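Local coordinates for putative peptide ABC-transport system periplasmic peptide-binding protein (Campylobacter jejuni, PDB 4OEV) that binds nickel(II), here together with oxalate, and probably delivers it to an ABC-type importer as its extracytoplasmic solute-binding component, at residues F231-E236 / H277-V282; P342-L347 / G479-G484. All blocks are in the same frame, centred on the assembly; numbering follows the deposited sequence.

Overall arrangement
The two contacts follow each other along the chain: interaction 1 (231-236 with 277-282) closes before interaction 2 (342-347 with 479-484) opens. Their centres are 12 Å apart and their nearest atoms about 6 Å, without touching. Interaction 1 lies near the surface, its centre about 19 Å from that of the chain; interaction 2 is buried, its centre about 11 Å from the chain's centre. The antiparallel sheet around strand 454-467 relates them: strands 231-236 and 280-282 both pair with it, and the chain continues from it to loop 479-484. Strand 241-246 of that sheet supplies R242, which touches R344 and H480. One sheet thus borders both a surface cation-pi contact and the nickel-oxalate site.

Interaction 1: residues F231-E236 / H277-V282; sequences FGILRE and HDYAFV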
ATOM      1  N   PHE A 231      19.478  14.334  15.369  1.00 44.62           N
ATOM      2  CA  PHE A 231      18.481  13.425  14.832  1.00 46.53           C
ATOM      3  C   PHE A 231      18.650  11.996  15.310  1.00 47.88           C
ATOM      4  O   PHE A 231      19.756  11.553  15.600  1.00 42.12           O
ATOM      5  CB  PHE A 231      18.516  13.441  13.293  1.00 44.25           C
ATOM      6  CG  PHE A 231      18.290  14.798  12.719  1.00 45.65           C
ATOM      7  CD1 PHE A 231      17.002  15.266  12.527  1.00 41.71           C
ATOM      8  CD2 PHE A 231      19.367  15.627  12.410  1.00 45.23           C
ATOM      9  CE1 PHE A 231      16.777  16.525  12.001  1.00 44.64           C
ATOM     10  CE2 PHE A 231      19.149  16.899  11.900  1.00 46.11           C
ATOM     11  CZ  PHE A 231      17.843  17.344  11.693  1.00 42.82           C
ATOM     12  N   GLY A 232      17.520  11.290  15.386  1.00 45.67           N
ATOM     13  CA  GLY A 232      17.514   9.854  15.583  1.00 46.29           C
ATOM     14  C   GLY A 232      17.112   9.144  14.289  1.00 43.47           C
ATOM     15  O   GLY A 232      16.586   9.771  13.381  1.00 42.71           O
ATOM     16  N   ILE A 233      17.405   7.852  14.181  1.00 43.19           N
ATOM     17  CA  ILE A 233      16.995   7.062  13.011  1.00 40.13           C
ATOM     18  C   ILE A 233      16.396   5.752  13.493  1.00 41.66           C
ATOM     19  O   ILE A 233      17.095   4.925  14.066  1.00 45.42           O
ATOM     20  CB  ILE A 233      18.173   6.758  12.068  1.00 38.42           C
ATOM     21  CG1 ILE A 233      18.881   8.051  11.664  1.00 38.31           C
ATOM     22  CG2 ILE A 233      17.663   6.004  10.844  1.00 41.00           C
ATOM     23  CD1 ILE A 233      20.246   7.835  10.987  1.00 39.60           C
ATOM     24  N   LEU A 234      15.100   5.577  13.282  1.00 38.53           N
ATOM     25  CA  LEU A 234      14.405   4.361  13.652  1.00 42.45           C
ATOM     26  C   LEU A 234      14.275   3.466  12.436  1.00 40.42           C
ATOM     27  O   LEU A 234      13.662   3.890  11.453  1.00 40.13           O
ATOM     28  CB  LEU A 234      13.011   4.661  14.167  1.00 45.26           C
ATOM     29  CG  LEU A 234      12.872   4.814  15.665  1.00 54.47           C
ATOM     30  CD1 LEU A 234      11.464   5.280  15.875  1.00 56.16           C
ATOM     31  CD2 LEU A 234      13.155   3.503  16.378  1.00 57.23           C
ATOM     32  N   ARG A 235      14.837   2.257  12.502  1.00 42.21           N
ATOM     33  CA  ARG A 235      14.708   1.289  11.407  1.00 45.70           C
ATOM     34  C   ARG A 235      13.395   0.575  11.527  1.00 45.36           C
ATOM     35  O   ARG A 235      13.131  -0.010  12.570  1.00 49.70           O
ATOM     36  CB  ARG A 235      15.814   0.242  11.420  1.00 49.87           C
ATOM     37  CG  ARG A 235      15.504  -0.895  10.427  1.00 49.41           C
ATOM     38  CD  ARG A 235      16.548  -1.989  10.449  1.00 51.83           C
ATOM     39  NE  ARG A 235      17.883  -1.525  10.094  1.00 53.82           N
ATOM     40  CZ  ARG A 235      18.538  -1.875   8.984  1.00 57.24           C
ATOM     41  NH1 ARG A 235      17.966  -2.680   8.102  1.00 58.16           N
ATOM     42  NH2 ARG A 235      19.779  -1.428   8.757  1.00 55.35           N
ATOM     43  N   GLU A 236      12.574   0.621  10.483  1.00 41.49           N
ATOM     44  CA  GLU A 236      11.235  -0.001  10.530  1.00 42.73           C
ATOM     45  C   GLU A 236      11.149  -1.125   9.493  1.00 43.75           C
ATOM     46  O   GLU A 236      11.540  -0.925   8.349  1.00 43.89           O
ATOM     47  CB  GLU A 236      10.155   1.044  10.273  1.00 40.82           C
ATOM     48  CG  GLU A 236      10.249   2.218  11.234  1.00 42.37           C
ATOM     49  CD  GLU A 236       8.921   2.540  11.897  1.00 41.25           C
ATOM     50  OE1 GLU A 236       8.153   1.596  12.198  1.00 40.93           O
ATOM     51  OE2 GLU A 236       8.635   3.744  12.120  1.00 40.70           O
ATOM     52  N   HIS A 277      22.118  -1.711   0.552  1.00 65.77           N
ATOM     53  CA  HIS A 277      22.965  -1.722   1.745  1.00 71.15           C
ATOM     54  C   HIS A 277      22.342  -2.510   2.874  1.00 70.24           C
ATOM     55  O   HIS A 277      22.380  -2.082   4.028  1.00 69.49           O
ATOM     56  CB  HIS A 277      23.253  -0.298   2.218  1.00 75.06           C
ATOM     57  CG  HIS A 277      23.779   0.607   1.146  1.00 78.85           C
ATOM     58  ND1 HIS A 277      24.965   0.366   0.483  1.00 83.22           N
ATOM     59  CD2 HIS A 277      23.294   1.766   0.640  1.00 79.00           C
ATOM     60  CE1 HIS A 277      25.180   1.331  -0.397  1.00 84.24           C
ATOM     61  NE2 HIS A 277      24.181   2.194  -0.319  1.00 82.49           N
ATOM     62  N   ASP A 278      21.712  -3.622   2.523  1.00 71.15           N
ATOM     63  CA  ASP A 278      21.053  -4.492   3.502  1.00 77.45           C
ATOM     64  C   ASP A 278      19.965  -3.767   4.365  1.00 66.28           C
ATOM     65  O   ASP A 278      19.705  -4.117   5.523  1.00 67.84           O
ATOM     66  CB  ASP A 278      22.134  -5.162   4.371  1.00 83.62           C
ATOM     67  CG  ASP A 278      23.069  -6.071   3.536  1.00 87.94           C
ATOM     68  OD1 ASP A 278      22.544  -6.844   2.694  1.00 87.51           O
ATOM     69  OD2 ASP A 278      24.318  -5.993   3.696  1.00 90.79           O
ATOM     70  N   TYR A 279      19.375  -2.725   3.778  1.00 61.74           N
ATOM     71  CA  TYR A 279      18.111  -2.158   4.235  1.00 53.72           C
ATOM     72  C   TYR A 279      16.986  -2.820   3.447  1.00 46.33           C
ATOM     73  O   TYR A 279      15.927  -2.221   3.191  1.00 42.13           O
ATOM     74  CB  TYR A 279      18.094  -0.654   4.030  1.00 52.44           C
ATOM     75  CG  TYR A 279      17.970   0.112   5.318  1.00 51.70           C
ATOM     76  CD1 TYR A 279      16.727   0.573   5.744  1.00 51.21           C
ATOM     77  CD2 TYR A 279      19.082   0.375   6.111  1.00 52.97           C
ATOM     78  CE1 TYR A 279      16.584   1.279   6.930  1.00 52.33           C
ATOM     79  CE2 TYR A 279      18.956   1.094   7.313  1.00 55.00           C
ATOM     80  CZ  TYR A 279      17.691   1.536   7.714  1.00 54.41           C
ATOM     81  OH  TYR A 279      17.528   2.246   8.888  1.00 56.90           O
ATOM     82  N   ALA A 280      17.222  -4.066   3.048  1.00 47.10           N
ATOM     83  CA  ALA A 280      16.288  -4.778   2.164  1.00 45.86           C
ATOM     84  C   ALA A 280      16.584  -6.276   2.154  1.00 46.84           C
ATOM     85  O   ALA A 280      17.664  -6.697   2.572  1.00 52.21           O
ATOM     86  CB  ALA A 280      16.366  -4.210   0.761  1.00 43.59           C
ATOM     87  N   PHE A 281      15.636  -7.079   1.680  1.00 42.50           N
ATOM     88  CA  PHE A 281      15.937  -8.476   1.439  1.00 40.32           C
ATOM     89  C   PHE A 281      15.356  -8.837   0.069  1.00 38.20           C
ATOM     90  O   PHE A 281      14.426  -8.174  -0.420  1.00 43.82           O
ATOM     91  CB  PHE A 281      15.458  -9.417   2.590  1.00 46.24           C
ATOM     92  CG  PHE A 281      13.951  -9.710   2.658  1.00 49.26           C
ATOM     93  CD1 PHE A 281      13.350 -10.671   1.825  1.00 47.81           C
ATOM     94  CD2 PHE A 281      13.155  -9.132   3.674  1.00 50.42           C
ATOM     95  CE1 PHE A 281      11.964 -10.962   1.938  1.00 47.46           C
ATOM     96  CE2 PHE A 281      11.787  -9.421   3.811  1.00 47.18           C
ATOM     97  CZ  PHE A 281      11.185 -10.328   2.949  1.00 48.06           C
ATOM     98  N   VAL A 282      15.982  -9.814  -0.586  1.00 40.70           N
ATOM     99  CA  VAL A 282      15.541 -10.225  -1.928  1.00 37.51           C
ATOM    100  C   VAL A 282      14.079 -10.696  -1.894  1.00 36.60           C
ATOM    101  O   VAL A 282      13.722 -11.491  -1.022  1.00 39.95           O
ATOM    102  CB  VAL A 282      16.411 -11.341  -2.500  1.00 38.97           C
ATOM    103  CG1 VAL A 282      15.855 -11.770  -3.887  1.00 38.63           C
ATOM    104  CG2 VAL A 282      17.891 -10.878  -2.586  1.00 41.13           C
TER
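In the antiparallel sheet built on strand 454-467, R235 of strand 231-236 meets Y279, the residue just before strand 280-282, in a cation-pi contact. R235 CZ lies 3.7 Å from the centroid of the Y279 ring, over one face and displaced toward the rim. The guanidinium and ring planes are 31° apart, so the guanidinium is tilted over the ring: R235 NH2 dips to 3.0 Å from Y279 CE2, whereas R235 NE is 4.0 Å from the same CE2 atom. The arginine chain bends at chi3 (-61°), which turns the guanidinium back over the tyrosine, and Y279 OH extends the opposite way, to 3.7 Å from R235 CB. I233 adds a looser contact, its CG2 4.2 Å from Y279 OH.

With the CA atoms of R235 and Y279 8.7 Å apart, the two segments do not pair directly; each instead hydrogen-bonds to strand 454-467, E236 through F462 and Y279 through D461. D461 also forms a salt bridge with R235 NH1, the main polar partner of this arginine, and its charge probably steadies the cation over the ring. The same NH1 gives D278 O, in the loop before strand 280-282, a weak hydrogen bond, long at 3.4 Å but nearly straight (166°), with the carbonyl oxygen at the guanidinium edge.

Interaction 2: residues P342-L347 / G479-G484; sequences PLRVSL and GHHGVG. With NI (nickel (II) ion), chain C; OXL (oxalate ion), chain D.
R344, on the first turn of helix 342-357, faces a type II turn over G479-G482, closed by G482 N to G479 O (2.8 Å), with H480 and H481 at its two central positions. Their side chains leave by different rotations, H480 CG anti to its backbone N (chi1 178°) and H481 CG beside its own (chi1 -63°), yet H480 NE2 (2.1 Å) and H481 NE2 (2.2 Å) meet one nickel ion. Oxalate chelates the ion through O3 and O4, one oxygen from each carboxylate; a water and H26 NE2 bring the donor atoms to six. From the helix side, R344 grips a single carboxylate with two bonds, NH1 to O3 (2.8 Å) and NH2 to O1 (2.7 Å, 164°), while NH1 also lies 3.2 Å from H481 CE1. D341 holds R344 NE by a salt bridge; D240 and E12 hydrogen-bond to ND1 of H480 and H481, which with the metal bonds at NE2 should restrict ring rotation. Because O3 serves metal and arginine together and O1, not bound to nickel, meets NH2, the guanidinium probably stabilises that carboxylate's charge and orients the chelate, consistent with a pocket that recognises nickel as a chelate with a small anion.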
ATOM      1  N   PRO A 342      14.732   8.013  -5.586  1.00 34.60           N
ATOM      2  CA  PRO A 342      16.080   7.677  -6.038  1.00 33.73           C
ATOM      3  C   PRO A 342      16.274   6.181  -6.077  1.00 35.30           C
ATOM      4  O   PRO A 342      17.056   5.729  -6.924  1.00 32.80           O
ATOM      5  CB  PRO A 342      17.003   8.327  -5.006  1.00 32.68           C
ATOM      6  CG  PRO A 342      16.166   8.390  -3.701  1.00 29.23           C
ATOM      7  CD  PRO A 342      14.729   8.640  -4.238  1.00 33.84           C
ATOM      8  N   LEU A 343      15.550   5.443  -5.235  1.00 36.29           N
ATOM      9  CA  LEU A 343      15.676   3.993  -5.191  1.00 34.73           C
ATOM     10  C   LEU A 343      15.174   3.378  -6.492  1.00 35.54           C
ATOM     11  O   LEU A 343      15.832   2.508  -7.100  1.00 33.36           O
ATOM     12  CB  LEU A 343      14.934   3.433  -3.993  1.00 35.32           C
ATOM     13  CG  LEU A 343      14.967   1.909  -3.911  1.00 39.28           C
ATOM     14  CD1 LEU A 343      16.414   1.442  -3.973  1.00 41.65           C
ATOM     15  CD2 LEU A 343      14.363   1.478  -2.606  1.00 40.08           C
ATOM     16  N   ARG A 344      14.042   3.882  -6.959  1.00 33.85           N
ATOM     17  CA  ARG A 344      13.443   3.347  -8.182  1.00 30.86           C
ATOM     18  C   ARG A 344      14.246   3.743  -9.407  1.00 32.30           C
ATOM     19  O   ARG A 344      14.414   2.923 -10.325  1.00 33.27           O
ATOM     20  CB  ARG A 344      11.984   3.811  -8.313  1.00 24.95           C
ATOM     21  CG  ARG A 344      11.178   3.571  -7.059  1.00 25.20           C
ATOM     22  CD  ARG A 344       9.695   3.590  -7.374  1.00 28.28           C
ATOM     23  NE  ARG A 344       8.798   3.713  -6.214  1.00 28.01           N
ATOM     24  CZ  ARG A 344       7.556   3.204  -6.164  1.00 32.17           C
ATOM     25  NH1 ARG A 344       6.772   3.399  -5.099  1.00 29.03           N
ATOM     26  NH2 ARG A 344       7.098   2.457  -7.167  1.00 31.78           N
ATOM     27  N   VAL A 345      14.752   4.980  -9.446  1.00 32.71           N
ATOM     28  CA  VAL A 345      15.636   5.394 -10.529  1.00 33.74           C
ATOM     29  C   VAL A 345      16.868   4.492 -10.595  1.00 35.47           C
ATOM     30  O   VAL A 345      17.259   4.042 -11.699  1.00 31.65           O
ATOM     31  CB  VAL A 345      16.117   6.859 -10.377  1.00 37.62           C
ATOM     32  CG1 VAL A 345      17.237   7.163 -11.393  1.00 39.53           C
ATOM     33  CG2 VAL A 345      14.925   7.825 -10.487  1.00 39.23           C
ATOM     34  N   SER A 346      17.481   4.229  -9.436  1.00 34.00           N
ATOM     35  CA  SER A 346      18.663   3.363  -9.388  1.00 37.67           C
ATOM     36  C   SER A 346      18.322   1.970  -9.873  1.00 35.68           C
ATOM     37  O   SER A 346      19.052   1.368 -10.643  1.00 30.55           O
ATOM     38  CB  SER A 346      19.243   3.293  -7.978  1.00 36.44           C
ATOM     39  OG  SER A 346      19.921   4.505  -7.669  1.00 37.56           O
ATOM     40  N   LEU A 347      17.199   1.444  -9.400  1.00 30.44           N
ATOM     41  CA  LEU A 347      16.758   0.139  -9.850  1.00 30.09           C
ATOM     42  C   LEU A 347      16.478   0.030 -11.351  1.00 30.33           C
ATOM     43  O   LEU A 347      16.821  -0.991 -11.947  1.00 32.64           O
ATOM     44  CB  LEU A 347      15.489  -0.268  -9.067  1.00 28.89           C
ATOM     45  CG  LEU A 347      15.765  -0.673  -7.621  1.00 32.83           C
ATOM     46  CD1 LEU A 347      14.386  -0.846  -6.916  1.00 29.57           C
ATOM     47  CD2 LEU A 347      16.639  -1.920  -7.516  1.00 35.33           C
ATOM     48  N   GLY A 479       3.588  -0.633   5.863  1.00 34.67           N
ATOM     49  CA  GLY A 479       3.080  -1.062   4.576  1.00 32.79           C
ATOM     50  C   GLY A 479       3.820  -0.323   3.486  1.00 32.48           C
ATOM     51  O   GLY A 479       4.873   0.296   3.708  1.00 32.11           O
ATOM     52  N   HIS A 480       3.237  -0.421   2.311  1.00 28.74           N
ATOM     53  CA  HIS A 480       3.683   0.226   1.087  1.00 30.11           C
ATOM     54  C   HIS A 480       3.865   1.742   1.312  1.00 33.38           C
ATOM     55  O   HIS A 480       3.018   2.394   1.950  1.00 30.65           O
ATOM     56  CB  HIS A 480       2.662  -0.099   0.009  1.00 28.63           C
ATOM     57  CG  HIS A 480       2.937   0.529  -1.301  1.00 26.25           C
ATOM     58  ND1 HIS A 480       4.172   0.433  -1.925  1.00 23.27           N
ATOM     59  CD2 HIS A 480       2.147   1.255  -2.125  1.00 26.27           C
ATOM     60  CE1 HIS A 480       4.129   1.087  -3.070  1.00 25.81           C
ATOM     61  NE2 HIS A 480       2.917   1.583  -3.242  1.00 21.15           N
ATOM     62  N   HIS A 481       5.018   2.249   0.864  1.00 29.36           N
ATOM     63  CA  HIS A 481       5.519   3.614   1.085  1.00 29.37           C
ATOM     64  C   HIS A 481       5.784   3.920   2.541  1.00 31.59           C
ATOM     65  O   HIS A 481       5.914   5.082   2.879  1.00 33.63           O
ATOM     66  CB  HIS A 481       4.590   4.722   0.536  1.00 28.10           C
ATOM     67  CG  HIS A 481       4.395   4.688  -0.955  1.00 31.05           C
ATOM     68  ND1 HIS A 481       5.328   5.181  -1.858  1.00 35.12           N
ATOM     69  CD2 HIS A 481       3.345   4.257  -1.700  1.00 30.24           C
ATOM     70  CE1 HIS A 481       4.866   5.024  -3.093  1.00 32.61           C
ATOM     71  NE2 HIS A 481       3.660   4.474  -3.023  1.00 34.50           N
ATOM     72  N   GLY A 482       5.887   2.891   3.386  1.00 28.99           N
ATOM     73  CA  GLY A 482       6.112   3.082   4.797  1.00 29.49           C
ATOM     74  C   GLY A 482       4.860   3.573   5.517  1.00 32.57           C
ATOM     75  O   GLY A 482       4.912   3.897   6.732  1.00 34.24           O
ATOM     76  N   VAL A 483       3.735   3.616   4.793  1.00 30.44           N
ATOM     77  CA  VAL A 483       2.457   4.043   5.424  1.00 31.74           C
ATOM     78  C   VAL A 483       2.254   3.280   6.705  1.00 32.78           C
ATOM     79  O   VAL A 483       2.489   2.052   6.793  1.00 32.74           O
ATOM     80  CB  VAL A 483       1.251   3.889   4.462  1.00 32.82           C
ATOM     81  CG1 VAL A 483      -0.086   3.963   5.182  1.00 36.81           C
ATOM     82  CG2 VAL A 483       1.295   5.022   3.364  1.00 26.50           C
ATOM     83  N   GLY A 484       1.886   4.024   7.746  1.00 33.12           N
ATOM     84  CA  GLY A 484       1.738   3.420   9.031  1.00 36.36           C
ATOM     85  C   GLY A 484       2.777   3.948   9.969  1.00 37.67           C
ATOM     86  O   GLY A 484       2.690   3.682  11.147  1.00 37.05           O
TER
HETATM   87 NI    NI C 501       2.425   3.271  -4.362  1.00 27.31          NI
HETATM   88  C1  OXL D 502       3.669   2.177  -6.620  1.00 25.78           C
HETATM   89  C2  OXL D 502       2.159   1.990  -6.719  1.00 32.00           C
HETATM   90  O1  OXL D 502       4.521   1.674  -7.467  1.00 25.19           O
HETATM   91  O2  OXL D 502       1.698   1.841  -7.865  1.00 35.76           O
HETATM   92  O3  OXL D 502       4.057   2.899  -5.678  1.00 21.77           O
HETATM   93  O4  OXL D 502       1.377   2.137  -5.707  1.00 26.96           O
HETATM   94  O   HOH W   1       2.048   4.918  -5.378  1.00 17.81           O